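Local coordinates for protein 4'-phospho-dehydrooxetanocin synthase (Bacillus megaterium, PDB 5UL3) that catalyses, with cobalamin, a [4Fe-4S] cluster and S-adenosylmethionine, the oxidative ring contraction of dAMP to an oxetane aldehyde on the way to oxetanocin A, at residues Pro356-Ile366 and Glu390-Arg399; Arg416-Ala424 and Arg460-Asn468. All coordinates share one frame; numbering follows the deposited sequence.

Contact 1: Pro356-Ile366 and Glu390-Arg399; sequences PHIYMADEEFI and EKIKFDFAAR
The imidazole of H357 is covered on one face by K393 CB, a CH-pi contact 3.9 Å from the ring centroid, and on the opposite face by Y359 OH. The two residues stand on neighbouring parallel strands of the partial TIM barrel, the outer members of a beta-alpha-beta unit formed by strand 357-360, helix 374-386 and strand 393-398. At the edge of the imidazole, in plane, lies the D395 carboxylate, turned 87° from the ring. Its OD1 is 3.0 Å from H357 CE1. Their hydrogen bonds run instead to the loop after helix 410-426: H357 NE2 with D429 OD2, and R430 N to D395 OD1. On the other side of the sheet F365 CD2 sits 3.5 Å above the F396 ring plane, over its centre. The two phenyl planes meet obliquely at 32°. M360 CE and F365 CZ approach the F394 ring obliquely, CE 3.9 Å from F394 CD2.

Four backbone bonds make the register: K393 N to P356 O, I358 N to K393 O, D395 N to I358 O and M360 N to D395 O, the last three at 2.9 Å. Past M360 the chains part and waters take over: one donates to A397 O and accepts from I366 N, and another joins the M360 and D362 carbonyls. At this C-terminal end the loop reaches the cofactors: E363 OE2 bonds cobalamin, and R399 lies beside the iron-sulfur cluster. E364, whose OE1 accepts from D314 N, stretches out fully to put OE2 2.9 Å from R399 NH2, near the guanidinium plane, in a salt bridge whose hydrogen bond is weak, bent to 123° at the hydrogen.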
loop_
_atom_site.group_PDB
_atom_site.type_symbol
_atom_site.label_atom_id
_atom_site.label_comp_id
_atom_site.label_asym_id
_atom_site.label_seq_id
_atom_site.Cartn_x
_atom_site.Cartn_y
_atom_site.Cartn_z
ATOM N N PRO A 356 0.752 16.336 -8.536
ATOM C CA PRO A 356 -0.477 16.112 -7.730
ATOM C C PRO A 356 -1.146 14.788 -8.071
ATOM O O PRO A 356 -2.218 14.740 -8.689
ATOM C CB PRO A 356 -1.341 17.313 -8.114
ATOM C CG PRO A 356 -0.959 17.576 -9.556
ATOM C CD PRO A 356 0.514 17.281 -9.647
ATOM N N HIS A 357 -0.490 13.701 -7.671
ATOM C CA HIS A 357 -0.980 12.338 -7.878
ATOM C C HIS A 357 -0.971 11.628 -6.532
ATOM O O HIS A 357 0.099 11.432 -5.944
ATOM C CB HIS A 357 -0.106 11.581 -8.881
ATOM C CG HIS A 357 -0.802 10.442 -9.552
ATOM N ND1 HIS A 357 -1.322 9.370 -8.859
ATOM C CD2 HIS A 357 -1.060 10.204 -10.860
ATOM C CE1 HIS A 357 -1.878 8.525 -9.710
ATOM N NE2 HIS A 357 -1.728 9.007 -10.930
ATOM N N ILE A 358 -2.151 11.234 -6.046
ATOM C CA ILE A 358 -2.275 10.602 -4.738
ATOM C C ILE A 358 -2.476 9.105 -4.919
ATOM O O ILE A 358 -3.392 8.678 -5.629
ATOM C CB ILE A 358 -3.448 11.188 -3.937
ATOM C CG1 ILE A 358 -3.401 12.724 -3.911
ATOM C CG2 ILE A 358 -3.446 10.604 -2.512
ATOM C CD1 ILE A 358 -2.348 13.277 -2.978
ATOM N N TYR A 359 -1.663 8.311 -4.253
ATOM C CA TYR A 359 -1.855 6.862 -4.233
ATOM C C TYR A 359 -2.588 6.535 -2.939
ATOM O O TYR A 359 -1.990 6.568 -1.860
ATOM C CB TYR A 359 -0.524 6.151 -4.342
ATOM C CG TYR A 359 0.132 6.537 -5.652
ATOM C CD1 TYR A 359 0.921 7.690 -5.758
ATOM C CD2 TYR A 359 -0.106 5.795 -6.802
ATOM C CE1 TYR A 359 1.478 8.065 -6.975
ATOM C CE2 TYR A 359 0.452 6.159 -8.021
ATOM C CZ TYR A 359 1.243 7.284 -8.101
ATOM O OH TYR A 359 1.784 7.630 -9.323
ATOM N N MET A 360 -3.884 6.247 -3.049
ATOM C CA MET A 360 -4.666 5.919 -1.860
ATOM C C MET A 360 -4.231 4.567 -1.316
ATOM O O MET A 360 -4.157 3.569 -2.053
ATOM C CB MET A 360 -6.170 5.889 -2.146
ATOM C CG MET A 360 -6.787 7.156 -2.683
ATOM S SD MET A 360 -6.653 8.564 -1.548
ATOM C CE MET A 360 -7.750 9.700 -2.398
ATOM N N ALA A 361 -3.958 4.532 -0.015
ATOM C CA ALA A 361 -3.490 3.315 0.627
ATOM C C ALA A 361 -4.630 2.372 1.018
ATOM O O ALA A 361 -4.346 1.220 1.368
ATOM C CB ALA A 361 -2.683 3.655 1.890
ATOM N N ASP A 362 -5.882 2.827 0.937
ATOM C CA ASP A 362 -7.042 2.054 1.414
ATOM C C ASP A 362 -7.066 0.644 0.832
ATOM O O ASP A 362 -6.925 0.449 -0.381
ATOM C CB ASP A 362 -8.351 2.748 1.023
ATOM C CG ASP A 362 -8.424 4.182 1.454
ATOM O OD1 ASP A 362 -7.410 4.916 1.356
ATOM O OD2 ASP A 362 -9.527 4.605 1.822
ATOM N N GLU A 363 -7.295 -0.346 1.700
ATOM C CA GLU A 363 -7.702 -1.659 1.210
ATOM C C GLU A 363 -9.023 -1.571 0.463
ATOM O O GLU A 363 -9.238 -2.283 -0.528
ATOM C CB GLU A 363 -7.825 -2.641 2.380
ATOM C CG GLU A 363 -6.492 -3.086 2.957
ATOM C CD GLU A 363 -6.676 -4.161 4.005
ATOM O OE1 GLU A 363 -7.421 -3.892 4.974
ATOM O OE2 GLU A 363 -6.125 -5.278 3.823
ATOM N N GLU A 364 -9.926 -0.720 0.941
ATOM C CA GLU A 364 -11.306 -0.626 0.457
ATOM C C GLU A 364 -11.682 0.853 0.471
ATOM O O GLU A 364 -12.179 1.377 1.478
ATOM C CB GLU A 364 -12.258 -1.455 1.324
ATOM C CG GLU A 364 -13.715 -1.341 0.910
ATOM C CD GLU A 364 -14.654 -2.182 1.767
ATOM O OE1 GLU A 364 -14.284 -2.561 2.904
ATOM O OE2 GLU A 364 -15.769 -2.468 1.285
ATOM N N PHE A 365 -11.479 1.519 -0.670
ATOM C CA PHE A 365 -11.752 2.950 -0.747
ATOM C C PHE A 365 -13.246 3.243 -0.626
ATOM O O PHE A 365 -13.642 4.207 0.039
ATOM C CB PHE A 365 -11.191 3.504 -2.061
ATOM C CG PHE A 365 -11.392 4.982 -2.236
ATOM C CD1 PHE A 365 -10.733 5.891 -1.411
ATOM C CD2 PHE A 365 -12.207 5.473 -3.246
ATOM C CE1 PHE A 365 -10.906 7.260 -1.590
ATOM C CE2 PHE A 365 -12.378 6.852 -3.439
ATOM C CZ PHE A 365 -11.736 7.744 -2.598
ATOM N N ILE A 366 -14.098 2.410 -1.233
ATOM C CA ILE A 366 -15.526 2.736 -1.296
ATOM C C ILE A 366 -16.250 2.314 -0.019
ATOM O O ILE A 366 -16.988 3.105 0.586
ATOM C CB ILE A 366 -16.159 2.090 -2.539
ATOM C CG1 ILE A 366 -15.471 2.624 -3.796
ATOM C CG2 ILE A 366 -17.647 2.378 -2.588
ATOM C CD1 ILE A 366 -15.760 1.798 -4.989
ATOM N N GLU A 390 -6.853 23.367 -8.885
ATOM C CA GLU A 390 -6.063 22.492 -9.744
ATOM C C GLU A 390 -6.618 21.071 -9.704
ATOM O O GLU A 390 -7.038 20.588 -8.646
ATOM C CB GLU A 390 -4.582 22.471 -9.332
ATOM C CG GLU A 390 -3.696 21.654 -10.306
ATOM C CD GLU A 390 -2.257 21.377 -9.827
ATOM O OE1 GLU A 390 -1.861 21.782 -8.710
ATOM O OE2 GLU A 390 -1.509 20.734 -10.597
ATOM N N LYS A 391 -6.624 20.409 -10.861
ATOM C CA LYS A 391 -7.037 19.012 -10.939
ATOM C C LYS A 391 -5.966 18.101 -10.349
ATOM O O LYS A 391 -4.767 18.413 -10.364
ATOM C CB LYS A 391 -7.316 18.616 -12.393
ATOM C CG LYS A 391 -8.526 19.339 -13.005
ATOM C CD LYS A 391 -8.500 19.355 -14.539
ATOM C CE LYS A 391 -9.280 18.203 -15.152
ATOM N NZ LYS A 391 -10.727 18.215 -14.757
ATOM N N ILE A 392 -6.399 16.943 -9.848
ATOM C CA ILE A 392 -5.472 15.938 -9.344
ATOM C C ILE A 392 -5.776 14.611 -10.023
ATOM O O ILE A 392 -6.796 14.446 -10.686
ATOM C CB ILE A 392 -5.543 15.772 -7.813
ATOM C CG1 ILE A 392 -6.812 15.015 -7.423
ATOM C CG2 ILE A 392 -5.456 17.133 -7.096
ATOM C CD1 ILE A 392 -6.687 14.323 -6.074
ATOM N N LYS A 393 -4.862 13.662 -9.856
ATOM C CA LYS A 393 -5.127 12.272 -10.196
ATOM C C LYS A 393 -4.956 11.413 -8.949
ATOM O O LYS A 393 -4.137 11.724 -8.076
ATOM C CB LYS A 393 -4.209 11.808 -11.317
ATOM C CG LYS A 393 -4.459 12.618 -12.584
ATOM C CD LYS A 393 -3.892 11.967 -13.816
ATOM C CE LYS A 393 -4.419 12.643 -15.077
ATOM N NZ LYS A 393 -5.853 12.332 -15.342
ATOM N N PHE A 394 -5.742 10.337 -8.839
ATOM C CA PHE A 394 -5.556 9.478 -7.680
ATOM C C PHE A 394 -5.868 8.033 -8.045
ATOM O O PHE A 394 -6.703 7.757 -8.912
ATOM C CB PHE A 394 -6.383 9.961 -6.463
ATOM C CG PHE A 394 -7.891 9.925 -6.641
ATOM C CD1 PHE A 394 -8.554 10.960 -7.287
ATOM C CD2 PHE A 394 -8.651 8.895 -6.083
ATOM C CE1 PHE A 394 -9.951 10.961 -7.424
ATOM C CE2 PHE A 394 -10.056 8.881 -6.206
ATOM C CZ PHE A 394 -10.703 9.924 -6.876
ATOM N N ASP A 395 -5.140 7.119 -7.412
ATOM C CA ASP A 395 -5.306 5.684 -7.601
ATOM C C ASP A 395 -5.900 5.062 -6.339
ATOM O O ASP A 395 -5.592 5.496 -5.230
ATOM C CB ASP A 395 -3.961 5.014 -7.888
ATOM C CG ASP A 395 -3.294 5.520 -9.181
ATOM O OD1 ASP A 395 -3.878 6.353 -9.911
ATOM O OD2 ASP A 395 -2.161 5.088 -9.436
ATOM N N PHE A 396 -6.712 4.014 -6.499
ATOM C CA PHE A 396 -7.184 3.248 -5.345
ATOM C C PHE A 396 -7.551 1.846 -5.806
ATOM O O PHE A 396 -7.548 1.553 -7.000
ATOM C CB PHE A 396 -8.362 3.925 -4.639
ATOM C CG PHE A 396 -9.607 4.095 -5.493
ATOM C CD1 PHE A 396 -10.575 3.107 -5.535
ATOM C CD2 PHE A 396 -9.835 5.281 -6.188
ATOM C CE1 PHE A 396 -11.742 3.278 -6.299
ATOM C CE2 PHE A 396 -10.996 5.467 -6.936
ATOM C CZ PHE A 396 -11.951 4.469 -6.988
ATOM N N ALA A 397 -7.865 0.981 -4.840
ATOM C CA ALA A 397 -8.232 -0.404 -5.106
ATOM C C ALA A 397 -9.700 -0.637 -4.756
ATOM O O ALA A 397 -10.259 0.035 -3.889
ATOM C CB ALA A 397 -7.369 -1.375 -4.300
ATOM N N ALA A 398 -10.313 -1.603 -5.436
ATOM C CA ALA A 398 -11.725 -1.900 -5.185
ATOM C C ALA A 398 -12.036 -3.331 -5.585
ATOM O O ALA A 398 -11.386 -3.894 -6.472
ATOM C CB ALA A 398 -12.644 -0.946 -5.957
ATOM N N ARG A 399 -13.060 -3.912 -4.936
ATOM C CA ARG A 399 -13.578 -5.209 -5.353
ATOM C C ARG A 399 -14.478 -5.053 -6.571
ATOM O O ARG A 399 -15.125 -4.019 -6.757
ATOM C CB ARG A 399 -14.415 -5.879 -4.245
ATOM C CG ARG A 399 -13.923 -5.733 -2.841
ATOM C CD ARG A 399 -14.726 -6.651 -1.876
ATOM N NE ARG A 399 -16.174 -6.463 -1.908
ATOM C CZ ARG A 399 -16.833 -5.630 -1.108
ATOM N NH1 ARG A 399 -18.154 -5.528 -1.192
ATOM N NH2 ARG A 399 -16.173 -4.891 -0.222
HETATM O O HOH W 1 -5.769 1.612 -2.489
HETATM O O HOH W 2 -2.960 3.414 -4.698
HETATM O O HOH W 3 -8.929 1.136 -2.083
HETATM O O HOH W 4 -12.843 0.317 -2.881
#

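Contact 2: Arg416-Ala424 and Arg460-Asn468; sequences RLKMWHYCA and RLVSALGIN
L465 is the principal bump: the residue with the largest buried area of the contact, it pushes its side chain toward helix 410-426 and fits among L417, W420, H421 and A424. Its two methyls divide the work. CD1 drives in deepest, 3.5 Å from W420 CB and 3.9 Å from L417 CD1, and also meets the backbone at H421 N; CD2 rests 4.0 Å from H421 CD2, the two side chains crossing at about a right angle. On one flank L461 CD2 comes up against L417 CD1. On the other, A424, with nothing beyond CB, leaves room for I467 CG1 at 3.8 Å and for the carbonyl of L465.

The W420 indole has a neighbour on each face and one at its edge. V462 CG2 lies over one face, 4.2 Å from the centroid of the six-membered ring and 11° off its normal, a CH-pi contact; M419 CE of its own helix lies against the opposite face. I467 CD1 meets the edge in plane at CE3. CG anti to the carbonyl carbon (chi1 -83°) turns the indole toward V462 and I467, while NE1 donates to S402 O.

The contact is apolar across the two segments, and H421 ND1 finds its polar partner in Y510 OH. Helix 452-464 ends here in a Schellman motif: G466 has phi 85°, and its N bonds S463 O at 2.9 Å. The turn sets L465 and I467, on either side of the glycine, against the same helix. Packing of the helix after one parallel strand (393-398) against the end of the helix after the next (432-436) is typical of a TIM-barrel-like fold, here the partial barrel of the radical SAM domain.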
loop_
_atom_site.group_PDB
_atom_site.type_symbol
_atom_site.label_atom_id
_atom_site.label_comp_id
_atom_site.label_asym_id
_atom_site.label_seq_id
_atom_site.Cartn_x
_atom_site.Cartn_y
_atom_site.Cartn_z
ATOM N N ARG A 416 -24.362 3.232 -8.092
ATOM C CA ARG A 416 -22.951 2.881 -8.039
ATOM C C ARG A 416 -22.218 3.383 -9.281
ATOM O O ARG A 416 -21.105 3.915 -9.181
ATOM C CB ARG A 416 -22.815 1.368 -7.888
ATOM C CG ARG A 416 -21.488 0.888 -7.370
ATOM C CD ARG A 416 -20.916 1.842 -6.315
ATOM N NE ARG A 416 -21.577 1.754 -5.016
ATOM C CZ ARG A 416 -21.165 0.975 -4.018
ATOM N NH1 ARG A 416 -20.112 0.189 -4.170
ATOM N NH2 ARG A 416 -21.808 0.977 -2.866
ATOM N N LEU A 417 -22.834 3.235 -10.462
ATOM C CA LEU A 417 -22.221 3.754 -11.686
ATOM C C LEU A 417 -22.066 5.270 -11.619
ATOM O O LEU A 417 -21.025 5.813 -12.012
ATOM C CB LEU A 417 -23.052 3.348 -12.904
ATOM C CG LEU A 417 -22.516 3.848 -14.243
ATOM C CD1 LEU A 417 -21.157 3.225 -14.529
ATOM C CD2 LEU A 417 -23.519 3.515 -15.348
ATOM N N LYS A 418 -23.081 5.969 -11.098
ATOM C CA LYS A 418 -22.946 7.411 -10.897
ATOM C C LYS A 418 -21.757 7.743 -9.999
ATOM O O LYS A 418 -20.982 8.663 -10.290
ATOM C CB LYS A 418 -24.234 7.988 -10.306
ATOM C CG LYS A 418 -24.100 9.455 -9.914
ATOM C CD LYS A 418 -25.437 10.046 -9.414
ATOM C CE LYS A 418 -25.258 11.521 -9.041
ATOM N NZ LYS A 418 -26.407 12.066 -8.240
ATOM N N MET A 419 -21.591 7.000 -8.904
ATOM C CA MET A 419 -20.466 7.238 -8.002
ATOM C C MET A 419 -19.135 7.039 -8.718
ATOM O O MET A 419 -18.212 7.857 -8.589
ATOM C CB MET A 419 -20.560 6.305 -6.784
ATOM C CG MET A 419 -19.476 6.547 -5.716
ATOM S SD MET A 419 -19.074 5.001 -4.858
ATOM C CE MET A 419 -18.232 4.152 -6.182
ATOM N N TRP A 420 -19.011 5.945 -9.473
ATOM C CA TRP A 420 -17.773 5.721 -10.212
ATOM C C TRP A 420 -17.527 6.824 -11.237
ATOM O O TRP A 420 -16.372 7.206 -11.480
ATOM C CB TRP A 420 -17.819 4.343 -10.878
ATOM C CG TRP A 420 -17.425 3.245 -9.940
ATOM C CD1 TRP A 420 -18.265 2.449 -9.177
ATOM C CD2 TRP A 420 -16.089 2.833 -9.626
ATOM N NE1 TRP A 420 -17.519 1.566 -8.427
ATOM C CE2 TRP A 420 -16.183 1.780 -8.685
ATOM C CE3 TRP A 420 -14.817 3.249 -10.054
ATOM C CZ2 TRP A 420 -15.055 1.136 -8.173
ATOM C CZ3 TRP A 420 -13.701 2.611 -9.535
ATOM C CH2 TRP A 420 -13.829 1.563 -8.604
ATOM N N HIS A 421 -18.592 7.351 -11.841
ATOM C CA HIS A 421 -18.424 8.472 -12.762
ATOM C C HIS A 421 -17.862 9.681 -12.036
ATOM O O HIS A 421 -16.942 10.339 -12.536
ATOM C CB HIS A 421 -19.751 8.821 -13.436
ATOM C CG HIS A 421 -19.640 9.918 -14.453
ATOM N ND1 HIS A 421 -20.545 10.956 -14.528
ATOM C CD2 HIS A 421 -18.737 10.135 -15.440
ATOM C CE1 HIS A 421 -20.201 11.768 -15.512
ATOM N NE2 HIS A 421 -19.112 11.290 -16.086
ATOM N N TYR A 422 -18.393 9.982 -10.844
ATOM C CA TYR A 422 -17.839 11.071 -10.045
ATOM C C TYR A 422 -16.373 10.825 -9.724
ATOM O O TYR A 422 -15.576 11.770 -9.701
ATOM C CB TYR A 422 -18.637 11.255 -8.751
ATOM C CG TYR A 422 -19.753 12.275 -8.888
ATOM C CD1 TYR A 422 -20.986 11.908 -9.382
ATOM C CD2 TYR A 422 -19.548 13.609 -8.569
ATOM C CE1 TYR A 422 -22.005 12.831 -9.528
ATOM C CE2 TYR A 422 -20.562 14.549 -8.711
ATOM C CZ TYR A 422 -21.789 14.145 -9.191
ATOM O OH TYR A 422 -22.814 15.049 -9.341
ATOM N N CYS A 423 -16.000 9.570 -9.435
ATOM C CA CYS A 423 -14.586 9.266 -9.221
ATOM C C CYS A 423 -13.764 9.613 -10.459
ATOM O O CYS A 423 -12.705 10.240 -10.360
ATOM C CB CYS A 423 -14.400 7.797 -8.873
ATOM S SG CYS A 423 -14.975 7.395 -7.216
ATOM N N ALA A 424 -14.241 9.211 -11.640
ATOM C CA ALA A 424 -13.525 9.555 -12.867
ATOM C C ALA A 424 -13.420 11.068 -13.044
ATOM O O ALA A 424 -12.347 11.596 -13.379
ATOM C CB ALA A 424 -14.212 8.917 -14.074
ATOM N N ARG A 460 -16.108 -3.693 -17.679
ATOM C CA ARG A 460 -16.798 -2.937 -18.720
ATOM C C ARG A 460 -17.259 -1.575 -18.206
ATOM O O ARG A 460 -17.055 -0.541 -18.859
ATOM C CB ARG A 460 -17.980 -3.784 -19.211
ATOM C CG ARG A 460 -18.635 -3.370 -20.505
ATOM C CD ARG A 460 -19.782 -4.330 -20.874
ATOM N NE ARG A 460 -19.323 -5.646 -21.304
ATOM C CZ ARG A 460 -20.076 -6.740 -21.297
ATOM N NH1 ARG A 460 -21.338 -6.690 -20.868
ATOM N NH2 ARG A 460 -19.572 -7.890 -21.708
ATOM N N LEU A 461 -17.897 -1.556 -17.034
ATOM C CA LEU A 461 -18.417 -0.311 -16.481
ATOM C C LEU A 461 -17.302 0.672 -16.126
ATOM O O LEU A 461 -17.385 1.863 -16.450
ATOM C CB LEU A 461 -19.286 -0.618 -15.250
ATOM C CG LEU A 461 -20.562 -1.403 -15.569
ATOM C CD1 LEU A 461 -21.180 -2.041 -14.308
ATOM C CD2 LEU A 461 -21.593 -0.485 -16.252
ATOM N N VAL A 462 -16.256 0.198 -15.449
ATOM C CA VAL A 462 -15.195 1.116 -15.029
ATOM C C VAL A 462 -14.421 1.621 -16.238
ATOM O O VAL A 462 -14.115 2.817 -16.334
ATOM C CB VAL A 462 -14.254 0.453 -14.007
ATOM C CG1 VAL A 462 -13.081 1.414 -13.678
ATOM C CG2 VAL A 462 -15.036 0.114 -12.706
ATOM N N SER A 463 -14.101 0.729 -17.178
ATOM C CA SER A 463 -13.327 1.178 -18.340
ATOM C C SER A 463 -14.130 2.145 -19.209
ATOM O O SER A 463 -13.559 3.110 -19.744
ATOM C CB SER A 463 -12.833 -0.021 -19.151
ATOM O OG SER A 463 -13.894 -0.796 -19.681
ATOM N N ALA A 464 -15.452 1.952 -19.311
ATOM C CA ALA A 464 -16.276 2.872 -20.089
ATOM C C ALA A 464 -16.248 4.287 -19.528
ATOM O O ALA A 464 -16.504 5.239 -20.272
ATOM C CB ALA A 464 -17.727 2.358 -20.172
ATOM N N LEU A 465 -15.952 4.453 -18.235
ATOM C CA LEU A 465 -15.840 5.785 -17.659
ATOM C C LEU A 465 -14.476 6.429 -17.885
ATOM O O LEU A 465 -14.252 7.535 -17.388
ATOM C CB LEU A 465 -16.136 5.723 -16.164
ATOM C CG LEU A 465 -17.542 5.215 -15.840
ATOM C CD1 LEU A 465 -17.681 4.962 -14.339
ATOM C CD2 LEU A 465 -18.573 6.230 -16.300
ATOM N N GLY A 466 -13.570 5.774 -18.603
ATOM C CA GLY A 466 -12.258 6.358 -18.879
ATOM C C GLY A 466 -11.222 6.148 -17.795
ATOM O O GLY A 466 -10.138 6.743 -17.860
ATOM N N ILE A 467 -11.528 5.342 -16.793
ATOM C CA ILE A 467 -10.577 5.001 -15.746
ATOM C C ILE A 467 -9.657 3.919 -16.287
ATOM O O ILE A 467 -10.092 3.027 -17.019
ATOM C CB ILE A 467 -11.340 4.556 -14.475
ATOM C CG1 ILE A 467 -12.066 5.755 -13.870
ATOM C CG2 ILE A 467 -10.414 3.924 -13.453
ATOM C CD1 ILE A 467 -13.159 5.412 -12.835
ATOM N N ASN A 468 -8.367 3.918 -15.860
ATOM C CA ASN A 468 -7.288 3.075 -16.433
ATOM C C ASN A 468 -6.931 1.875 -15.532
ATOM O O ASN A 468 -6.028 1.958 -14.697
ATOM C CB ASN A 468 -6.062 3.958 -16.695
ATOM C CG ASN A 468 -4.827 3.188 -17.216
ATOM O OD1 ASN A 468 -4.893 2.012 -17.576
ATOM N ND2 ASN A 468 -3.687 3.882 -17.261
#

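Overall arrangement
Both contacts belong to the radical SAM core, one layer apart, their centres about 13 Å from each other. Contact 1 lies within the sheet, about 11 Å from the chain centre; it combines backbone hydrogen bonds, aromatic packing, waters and a salt bridge, and the loops at the C-terminal ends of its strands reach both cofactors. Contact 2, also buried but about 22 Å from the chain centre and away from the annotated sites, joins helix 410-426 to the end of helix 452-464 and the turn after it, through apolar side chains. They meet directly: W420 CZ2 is 3.3 Å from I366 CD1, and W420 CH2 is 3.6 Å from F396 CE1. W420 thus serves both.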